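Local coordinates for amidohydrolase (PDB 3OOQ), which probably hydrolyses amide-type bonds as an enzyme of the TIM-barrel amidohydrolase family, and may act as an allantoinase, at residues F[239-244]-F[263-268]; F[181-186]-F[215-220]; F[152-157]-F[234-239]. All blocks are in the same frame, centred on the assembly; numbering follows the deposited sequence.

Overall arrangement
All three contacts lie on the same side of the subunit, within the amidohydrolase (TIM-barrel) region, with centres 12 to 16 Å apart. Contacts 1 and 3 share helix 230-243: its middle packs on the end of strand 143-153 in contact 3, and its last turn reaches the C-terminal end of helix 259-264 in contact 1. Contact 2 joins helices 172-198 and 208-217, nested along the chain inside contact 3, and closes before contact 1 opens. Phe183 touches both Met152 of contact 3 and Phe243 of contact 1. Contacts 1 and 3 thus join successive strand-helix elements of the barrel, contact 2 two helices within one crossover; contacts 2 and 3 also reach a second subunit.

Contact 1 of 3, residues F[239-244]-F[263-268]; sequences IAEEFG and AEKKIP
Glu241 overlaps the far end of Lys265 with its carboxylate, OE2 lying 2.7 Å from Lys265 NZ in a hydrogen-bonded salt bridge. The pair spans two neighbouring helices of the beta/alpha barrel: Glu241 sits in the last turn of helix 230-243, Lys265 at the C-terminal end of helix 259-264, and strand 247-249 runs between those helices in the chain. The backbones stay well apart, 10.6 Å between Glu241 CA and Lys265 CA, so two long side chains do the bridging. Both are extended beyond CG and both start with CG anti to the carbonyl carbon (chi1 -72° for Glu241, -68° for Lys265), which sends each chain out from its own backbone to meet the other at about a right angle. The ammonium comes in on the syn lone pair of OE2, the side of the second oxygen, yet the grip is unequal: Glu241 OE1 is 3.5 Å from Lys265 NZ and takes no hydrogen bond from it. The methylene before the ammonium also lies close, Lys265 CE at 3.3 Å from Glu241 OE2. Both residues are exposed, and water probably weakens the attraction between the charges. Alongside the bridge, the neighbouring side chains are apolar: Ile267 packs on Ile237 and on Leu247 and Ile249 of strand 247-249, and Lys265 itself rests on Ile237. Each helix ends close to its bridging residue in a Schellman motif. In the first, Gly244 takes the positive phi, and its N makes a weak 3.3 Å bond to Glu241 O. In the second, Lys266 holds that place with a phi of 59°, its N donating to Ala263 O at 3.0 Å.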
loop_
_atom_site.group_PDB
_atom_site.type_symbol
_atom_site.label_atom_id
_atom_site.label_comp_id
_atom_site.label_asym_id
_atom_site.label_seq_id
_atom_site.Cartn_x
_atom_site.Cartn_y
_atom_site.Cartn_z
ATOM N N ILE F 239 18.093 -7.926 -33.859
ATOM C CA ILE F 239 17.315 -6.700 -33.996
ATOM C C ILE F 239 18.040 -5.661 -34.863
ATOM O O ILE F 239 17.422 -5.020 -35.707
ATOM C CB ILE F 239 16.916 -6.133 -32.622
ATOM C CG1 ILE F 239 15.832 -7.057 -32.012
ATOM C CG2 ILE F 239 16.412 -4.693 -32.764
ATOM C CD1 ILE F 239 15.627 -6.901 -30.530
ATOM N N ALA F 240 19.336 -5.493 -34.633
ATOM C CA ALA F 240 20.139 -4.563 -35.424
ATOM C C ALA F 240 20.031 -4.901 -36.910
ATOM O O ALA F 240 19.853 -4.013 -37.745
ATOM C CB ALA F 240 21.588 -4.582 -34.974
ATOM N N GLU F 241 20.107 -6.190 -37.230
ATOM C CA GLU F 241 20.023 -6.624 -38.617
ATOM C C GLU F 241 18.598 -6.495 -39.165
ATOM O O GLU F 241 18.401 -6.153 -40.326
ATOM C CB GLU F 241 20.533 -8.062 -38.760
ATOM C CG GLU F 241 22.057 -8.180 -38.597
ATOM C CD GLU F 241 22.525 -9.616 -38.426
ATOM O OE1 GLU F 241 21.673 -10.527 -38.312
ATOM O OE2 GLU F 241 23.748 -9.846 -38.359
ATOM N N GLU F 242 17.604 -6.769 -38.326
ATOM C CA GLU F 242 16.226 -6.652 -38.754
ATOM C C GLU F 242 15.947 -5.234 -39.267
ATOM O O GLU F 242 15.279 -5.060 -40.278
ATOM C CB GLU F 242 15.272 -7.029 -37.613
ATOM C CG GLU F 242 13.789 -6.735 -37.899
ATOM C CD GLU F 242 12.851 -7.337 -36.847
ATOM O OE1 GLU F 242 13.332 -8.162 -36.033
ATOM O OE2 GLU F 242 11.646 -7.005 -36.864
ATOM N N PHE F 243 16.495 -4.238 -38.582
ATOM C CA PHE F 243 16.191 -2.858 -38.877
ATOM C C PHE F 243 17.308 -2.148 -39.624
ATOM O O PHE F 243 17.149 -0.996 -39.976
ATOM C CB PHE F 243 15.828 -2.109 -37.586
ATOM C CG PHE F 243 14.508 -2.542 -36.993
ATOM C CD1 PHE F 243 13.308 -2.075 -37.527
ATOM C CD2 PHE F 243 14.467 -3.437 -35.919
ATOM C CE1 PHE F 243 12.091 -2.484 -37.005
ATOM C CE2 PHE F 243 13.238 -3.854 -35.378
ATOM C CZ PHE F 243 12.054 -3.377 -35.925
ATOM N N GLY F 244 18.414 -2.849 -39.866
ATOM C CA GLY F 244 19.569 -2.314 -40.584
ATOM C C GLY F 244 20.278 -1.158 -39.897
ATOM O O GLY F 244 20.540 -0.141 -40.523
ATOM N N ALA F 263 33.401 -11.648 -34.830
ATOM C CA ALA F 263 34.504 -11.371 -35.759
ATOM C C ALA F 263 34.045 -11.302 -37.230
ATOM O O ALA F 263 34.310 -10.305 -37.913
ATOM C CB ALA F 263 35.614 -12.405 -35.593
ATOM N N GLU F 264 33.347 -12.339 -37.697
ATOM C CA GLU F 264 32.856 -12.377 -39.078
ATOM C C GLU F 264 32.004 -11.153 -39.397
ATOM O O GLU F 264 32.177 -10.522 -40.441
ATOM C CB GLU F 264 32.016 -13.638 -39.347
ATOM C CG GLU F 264 32.797 -14.937 -39.527
ATOM C CD GLU F 264 31.904 -16.191 -39.423
ATOM O OE1 GLU F 264 30.671 -16.100 -39.663
ATOM O OE2 GLU F 264 32.442 -17.274 -39.094
ATOM N N LYS F 265 31.089 -10.819 -38.485
ATOM C CA LYS F 265 30.167 -9.701 -38.691
ATOM C C LYS F 265 30.760 -8.337 -38.347
ATOM O O LYS F 265 30.072 -7.315 -38.462
ATOM C CB LYS F 265 28.858 -9.935 -37.913
ATOM C CG LYS F 265 28.017 -11.101 -38.455
ATOM C CD LYS F 265 26.771 -11.332 -37.631
ATOM C CE LYS F 265 25.904 -12.400 -38.281
ATOM N NZ LYS F 265 24.509 -12.412 -37.735
ATOM N N LYS F 266 32.021 -8.306 -37.916
ATOM C CA LYS F 266 32.687 -7.030 -37.605
ATOM C C LYS F 266 31.965 -6.224 -36.509
ATOM O O LYS F 266 31.863 -4.994 -36.592
ATOM C CB LYS F 266 32.798 -6.158 -38.865
ATOM C CG LYS F 266 34.008 -6.396 -39.749
ATOM C CD LYS F 266 33.933 -7.737 -40.425
ATOM C CE LYS F 266 34.694 -7.751 -41.766
ATOM N NZ LYS F 266 35.974 -6.998 -41.680
ATOM N N ILE F 267 31.462 -6.912 -35.491
ATOM C CA ILE F 267 30.763 -6.235 -34.394
ATOM C C ILE F 267 31.729 -5.981 -33.240
ATOM O O ILE F 267 32.349 -6.908 -32.711
ATOM C CB ILE F 267 29.523 -7.029 -33.926
ATOM C CG1 ILE F 267 28.541 -7.175 -35.093
ATOM C CG2 ILE F 267 28.844 -6.321 -32.713
ATOM C CD1 ILE F 267 27.491 -8.276 -34.910
ATOM N N PRO F 268 31.882 -4.710 -32.857
ATOM C CA PRO F 268 32.844 -4.483 -31.802
ATOM C C PRO F 268 32.199 -4.709 -30.443
ATOM O O PRO F 268 30.955 -4.680 -30.324
ATOM C CB PRO F 268 33.210 -3.008 -31.979
ATOM C CG PRO F 268 31.971 -2.393 -32.559
ATOM C CD PRO F 268 31.372 -3.452 -33.443
#

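Contact 2 of 3, residues F[181-186]-F[215-220]; sequences DYFTKV and MVLRKK
Leu217 pushes its forked end into the hollow between Phe183 and Val186, one helical turn apart on helix 172-198. This is apolar helix-helix packing inside the long beta-alpha-beta crossover that links the parallel strands 143-153 and 223-227, with helix 208-217 supplying the second wall. The two prongs of the fork divide the work. Leu217 CD1 abuts Val186 CG1 at 3.6 Å, while Leu217 CD2 leans obliquely on the Phe183 ring, 3.6 Å from its CD1. Val186 presents CG1 because that branch stands anti to the backbone N (chi1 174°), leaving CG2 to lie over the rim of the Tyr182 ring. One residue back, Val216 forms the next bump: its CG1 meets the far end of the same phenyl ring, 4.0 Å from Phe183 CZ, and the two side chains cross at about a right angle. Phe183 is thus a broad wedge with Leu217 near its root and Val216 near its tip. Tyr182 CD2 lies over the centre of one face of the Phe183 ring, 3.7 Å above its plane. Phe245 meets the ring with planes at about 30° and also touches both Val216 and Leu217, while Met152 of strand 143-153 reaches it too. Replacing Phe183 by an alanine is likely to open a gap between the helices, leaving Leu217 CD2 and Val216 CG1 without the ring they lean on. Helix 208-217 then closes in a Schellman motif around Lys219, with Lys220 N bonded to Met215 O at 2.9 Å.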
loop_
_atom_site.group_PDB
_atom_site.type_symbol
_atom_site.label_atom_id
_atom_site.label_comp_id
_atom_site.label_asym_id
_atom_site.label_seq_id
_atom_site.Cartn_x
_atom_site.Cartn_y
_atom_site.Cartn_z
ATOM N N ASP F 181 9.106 -2.772 -31.186
ATOM C CA ASP F 181 7.961 -1.905 -31.309
ATOM C C ASP F 181 8.466 -0.479 -31.566
ATOM O O ASP F 181 7.945 0.207 -32.441
ATOM C CB ASP F 181 7.102 -1.995 -30.040
ATOM C CG ASP F 181 5.913 -1.094 -30.082
ATOM O OD1 ASP F 181 4.925 -1.451 -30.743
ATOM O OD2 ASP F 181 5.960 -0.015 -29.456
ATOM N N TYR F 182 9.481 -0.056 -30.806
ATOM C CA TYR F 182 10.036 1.281 -30.926
ATOM C C TYR F 182 10.480 1.560 -32.362
ATOM O O TYR F 182 10.069 2.549 -32.987
ATOM C CB TYR F 182 11.213 1.484 -29.961
ATOM C CG TYR F 182 11.993 2.771 -30.201
ATOM C CD1 TYR F 182 11.383 4.023 -30.048
ATOM C CD2 TYR F 182 13.333 2.736 -30.601
ATOM C CE1 TYR F 182 12.068 5.184 -30.274
ATOM C CE2 TYR F 182 14.056 3.929 -30.805
ATOM C CZ TYR F 182 13.399 5.145 -30.658
ATOM O OH TYR F 182 14.064 6.329 -30.880
ATOM N N PHE F 183 11.317 0.685 -32.899
ATOM C CA PHE F 183 11.817 0.923 -34.252
ATOM C C PHE F 183 10.723 0.781 -35.327
ATOM O O PHE F 183 10.793 1.446 -36.368
ATOM C CB PHE F 183 13.073 0.076 -34.549
ATOM C CG PHE F 183 14.316 0.623 -33.888
ATOM C CD1 PHE F 183 14.876 1.822 -34.330
ATOM C CD2 PHE F 183 14.903 -0.031 -32.807
ATOM C CE1 PHE F 183 16.011 2.364 -33.709
ATOM C CE2 PHE F 183 16.041 0.489 -32.186
ATOM C CZ PHE F 183 16.601 1.694 -32.648
ATOM N N THR F 184 9.712 -0.053 -35.081
ATOM C CA THR F 184 8.583 -0.140 -36.016
ATOM C C THR F 184 7.921 1.248 -36.125
ATOM O O THR F 184 7.593 1.728 -37.221
ATOM C CB THR F 184 7.549 -1.220 -35.568
ATOM O OG1 THR F 184 8.175 -2.503 -35.546
ATOM C CG2 THR F 184 6.367 -1.290 -36.493
ATOM N N LYS F 185 7.758 1.909 -34.981
ATOM C CA LYS F 185 7.203 3.265 -34.972
ATOM C C LYS F 185 8.118 4.297 -35.627
ATOM O O LYS F 185 7.626 5.206 -36.285
ATOM C CB LYS F 185 6.859 3.691 -33.550
ATOM C CG LYS F 185 5.677 2.936 -33.023
ATOM C CD LYS F 185 5.866 2.633 -31.555
ATOM C CE LYS F 185 4.921 3.409 -30.691
ATOM N NZ LYS F 185 4.438 2.574 -29.508
ATOM N N VAL F 186 9.429 4.163 -35.418
ATOM C CA VAL F 186 10.434 4.983 -36.104
ATOM C C VAL F 186 10.290 4.885 -37.636
ATOM O O VAL F 186 10.265 5.897 -38.327
ATOM C CB VAL F 186 11.878 4.630 -35.653
ATOM C CG1 VAL F 186 12.925 5.407 -36.492
ATOM C CG2 VAL F 186 12.057 4.953 -34.158
HETATM N N MSE F 215 17.885 8.753 -36.553
HETATM C CA MSE F 215 19.345 8.889 -36.623
HETATM C C MSE F 215 20.025 7.535 -36.658
HETATM O O MSE F 215 20.907 7.307 -37.482
HETATM C CB MSE F 215 19.893 9.708 -35.464
HETATM C CG MSE F 215 19.664 11.190 -35.615
HETATM SE SE MSE F 215 20.578 12.104 -34.162
HETATM C CE MSE F 215 19.044 12.546 -32.972
ATOM N N VAL F 216 19.588 6.653 -35.764
ATOM C CA VAL F 216 20.062 5.275 -35.701
ATOM C C VAL F 216 19.746 4.510 -36.986
ATOM O O VAL F 216 20.618 3.857 -37.535
ATOM C CB VAL F 216 19.515 4.531 -34.459
ATOM C CG1 VAL F 216 19.931 3.032 -34.489
ATOM C CG2 VAL F 216 20.015 5.183 -33.191
ATOM N N LEU F 217 18.515 4.603 -37.481
ATOM C CA LEU F 217 18.149 3.889 -38.711
ATOM C C LEU F 217 18.853 4.410 -39.955
ATOM O O LEU F 217 19.098 3.649 -40.894
ATOM C CB LEU F 217 16.627 3.833 -38.921
ATOM C CG LEU F 217 15.833 3.036 -37.877
ATOM C CD1 LEU F 217 14.446 2.724 -38.411
ATOM C CD2 LEU F 217 16.546 1.727 -37.499
ATOM N N ARG F 218 19.190 5.697 -39.956
ATOM C CA ARG F 218 19.967 6.296 -41.048
ATOM C C ARG F 218 21.452 6.106 -40.818
ATOM O O ARG F 218 22.259 6.648 -41.549
ATOM C CB ARG F 218 19.654 7.786 -41.193
ATOM C CG ARG F 218 18.304 8.095 -41.799
ATOM C CD ARG F 218 18.135 9.602 -42.017
ATOM N NE ARG F 218 16.776 9.903 -42.454
ATOM C CZ ARG F 218 16.336 9.783 -43.709
ATOM N NH1 ARG F 218 17.149 9.379 -44.676
ATOM N NH2 ARG F 218 15.063 10.051 -43.993
ATOM N N LYS F 219 21.803 5.340 -39.783
ATOM C CA LYS F 219 23.200 5.031 -39.447
ATOM C C LYS F 219 24.086 6.243 -39.140
ATOM O O LYS F 219 25.306 6.167 -39.270
ATOM C CB LYS F 219 23.855 4.157 -40.522
ATOM C CG LYS F 219 23.184 2.817 -40.701
ATOM C CD LYS F 219 24.024 1.955 -41.621
ATOM C CE LYS F 219 23.369 0.645 -41.913
ATOM N NZ LYS F 219 24.342 -0.313 -42.503
ATOM N N LYS F 220 23.483 7.345 -38.704
ATOM C CA LYS F 220 24.269 8.502 -38.284
ATOM C C LYS F 220 25.002 8.195 -36.984
ATOM O O LYS F 220 26.111 8.660 -36.771
ATOM C CB LYS F 220 23.390 9.743 -38.136
ATOM C CG LYS F 220 22.799 10.236 -39.448
ATOM C CD LYS F 220 21.798 11.360 -39.175
ATOM C CE LYS F 220 21.255 11.984 -40.467
ATOM N NZ LYS F 220 22.328 12.110 -41.516
#

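Contact 3 of 3, residues F[152-157]-F[234-239]; sequences MAFGEN and LTAIRI
Phe154, just past the end of strand 143-153, carries the whole contact, laying its ring against helix 230-243 in the strand-to-helix layer of the TIM-barrel fold. The aromatic part is a CH-pi contact: Ala236 CB sits over one face, 4.1 Å from the Phe154 ring centroid and 26° off the normal. The small alanine lets the ring come close to the helix backbone, Phe154 CZ reaching 3.7 Å from Ala236 CA. The remaining contacts are apolar, methyl groups against the ring. Ile239 CD1 comes to the edge of the ring, near its plane, 4.0 Å from Phe154 CE2. Thr235 CG2 approaches the same Phe154 CE2 obliquely at 3.9 Å, since the threonine methyl stands anti to the backbone N and the hydroxyl takes the other branch (OG1 chi1 -65°).

Polar groups are satisfied elsewhere. Thr235 OG1 bonds back to Asp231 O and receives a weak, bent bond from Arg238 NH2 (2.9 Å, 122°). That guanidinium NH2 also forms a salt bridge to Asp95 of the second subunit. The backbone of Phe154 pairs with His226 of strand 223-227, and Ile179 of helix 172-198 touches the ring. With no hydrogen bond between the two segments, the attraction across them is apolar packing and CH-pi contact, and the charged end of Arg238 is turned to the second subunit.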
loop_
_atom_site.group_PDB
_atom_site.type_symbol
_atom_site.label_atom_id
_atom_site.label_comp_id
_atom_site.label_asym_id
_atom_site.label_seq_id
_atom_site.Cartn_x
_atom_site.Cartn_y
_atom_site.Cartn_z
HETATM N N MSE F 152 20.923 1.003 -25.350
HETATM C CA MSE F 152 19.828 0.047 -25.209
HETATM C C MSE F 152 20.308 -1.050 -24.287
HETATM O O MSE F 152 21.510 -1.188 -24.087
HETATM C CB MSE F 152 19.422 -0.543 -26.569
HETATM C CG MSE F 152 18.939 0.518 -27.527
HETATM SE SE MSE F 152 18.586 -0.152 -29.317
HETATM C CE MSE F 152 19.141 1.434 -30.318
ATOM N N ALA F 153 19.375 -1.815 -23.716
ATOM C CA ALA F 153 19.728 -2.843 -22.725
ATOM C C ALA F 153 18.869 -4.078 -22.823
ATOM O O ALA F 153 17.663 -3.973 -23.022
ATOM C CB ALA F 153 19.654 -2.279 -21.307
ATOM N N PHE F 154 19.525 -5.229 -22.636
ATOM C CA PHE F 154 18.947 -6.565 -22.705
ATOM C C PHE F 154 19.298 -7.271 -21.424
ATOM O O PHE F 154 20.086 -6.753 -20.631
ATOM C CB PHE F 154 19.573 -7.341 -23.889
ATOM C CG PHE F 154 19.212 -6.766 -25.219
ATOM C CD1 PHE F 154 19.899 -5.661 -25.731
ATOM C CD2 PHE F 154 18.128 -7.255 -25.913
ATOM C CE1 PHE F 154 19.528 -5.092 -26.951
ATOM C CE2 PHE F 154 17.750 -6.690 -27.131
ATOM C CZ PHE F 154 18.455 -5.615 -27.650
ATOM N N GLY F 155 18.708 -8.445 -21.212
ATOM C CA GLY F 155 19.067 -9.292 -20.080
ATOM C C GLY F 155 18.340 -8.898 -18.802
ATOM O O GLY F 155 17.223 -8.380 -18.850
ATOM N N GLU F 156 18.966 -9.167 -17.659
ATOM C CA GLU F 156 18.283 -9.101 -16.352
ATOM C C GLU F 156 17.845 -7.705 -15.946
ATOM O O GLU F 156 16.750 -7.546 -15.400
ATOM C CB GLU F 156 19.158 -9.695 -15.232
ATOM C CG GLU F 156 19.437 -11.205 -15.363
ATOM C CD GLU F 156 20.344 -11.736 -14.258
ATOM O OE1 GLU F 156 20.312 -11.187 -13.138
ATOM O OE2 GLU F 156 21.086 -12.712 -14.494
ATOM N N ASN F 157 18.682 -6.696 -16.222
ATOM C CA ASN F 157 18.439 -5.340 -15.700
ATOM C C ASN F 157 17.098 -4.743 -16.143
ATOM O O ASN F 157 16.274 -4.425 -15.293
ATOM C CB ASN F 157 19.640 -4.379 -15.961
ATOM C CG ASN F 157 20.898 -4.777 -15.194
ATOM O OD1 ASN F 157 20.875 -5.693 -14.384
ATOM N ND2 ASN F 157 22.014 -4.093 -15.470
ATOM N N LEU F 234 23.123 -12.095 -29.045
ATOM C CA LEU F 234 22.630 -12.526 -30.363
ATOM C C LEU F 234 21.281 -11.881 -30.686
ATOM O O LEU F 234 21.035 -11.527 -31.821
ATOM C CB LEU F 234 22.532 -14.050 -30.442
ATOM C CG LEU F 234 23.871 -14.791 -30.371
ATOM C CD1 LEU F 234 23.631 -16.253 -29.992
ATOM C CD2 LEU F 234 24.623 -14.700 -31.703
ATOM N N THR F 235 20.436 -11.706 -29.672
ATOM C CA THR F 235 19.154 -11.001 -29.849
ATOM C C THR F 235 19.408 -9.553 -30.265
ATOM O O THR F 235 18.771 -9.038 -31.176
ATOM C CB THR F 235 18.309 -11.024 -28.534
ATOM O OG1 THR F 235 17.942 -12.365 -28.240
ATOM C CG2 THR F 235 17.018 -10.200 -28.667
ATOM N N ALA F 236 20.340 -8.891 -29.578
ATOM C CA ALA F 236 20.718 -7.529 -29.939
ATOM C C ALA F 236 21.134 -7.455 -31.423
ATOM O O ALA F 236 20.690 -6.568 -32.168
ATOM C CB ALA F 236 21.835 -7.049 -29.031
ATOM N N ILE F 237 21.949 -8.413 -31.862
ATOM C CA ILE F 237 22.377 -8.477 -33.282
ATOM C C ILE F 237 21.173 -8.730 -34.223
ATOM O O ILE F 237 21.041 -8.070 -35.275
ATOM C CB ILE F 237 23.507 -9.537 -33.487
ATOM C CG1 ILE F 237 24.754 -9.152 -32.672
ATOM C CG2 ILE F 237 23.901 -9.688 -34.982
ATOM C CD1 ILE F 237 25.701 -10.326 -32.436
ATOM N N ARG F 238 20.284 -9.652 -33.839
ATOM C CA ARG F 238 19.110 -9.952 -34.671
ATOM C C ARG F 238 18.283 -8.708 -34.910
ATOM O O ARG F 238 17.839 -8.456 -36.029
ATOM C CB ARG F 238 18.218 -11.031 -34.060
ATOM C CG ARG F 238 18.655 -12.432 -34.357
ATOM C CD ARG F 238 17.520 -13.458 -34.112
ATOM N NE ARG F 238 16.840 -13.340 -32.813
ATOM C CZ ARG F 238 17.346 -13.705 -31.639
ATOM N NH1 ARG F 238 18.578 -14.211 -31.545
ATOM N NH2 ARG F 238 16.607 -13.560 -30.536
ATOM N N ILE F 239 18.093 -7.926 -33.859
ATOM C CA ILE F 239 17.315 -6.700 -33.996
ATOM C C ILE F 239 18.040 -5.661 -34.863
ATOM O O ILE F 239 17.422 -5.020 -35.707
ATOM C CB ILE F 239 16.916 -6.133 -32.622
ATOM C CG1 ILE F 239 15.832 -7.057 -32.012
ATOM C CG2 ILE F 239 16.412 -4.693 -32.764
ATOM C CD1 ILE F 239 15.627 -6.901 -30.530
#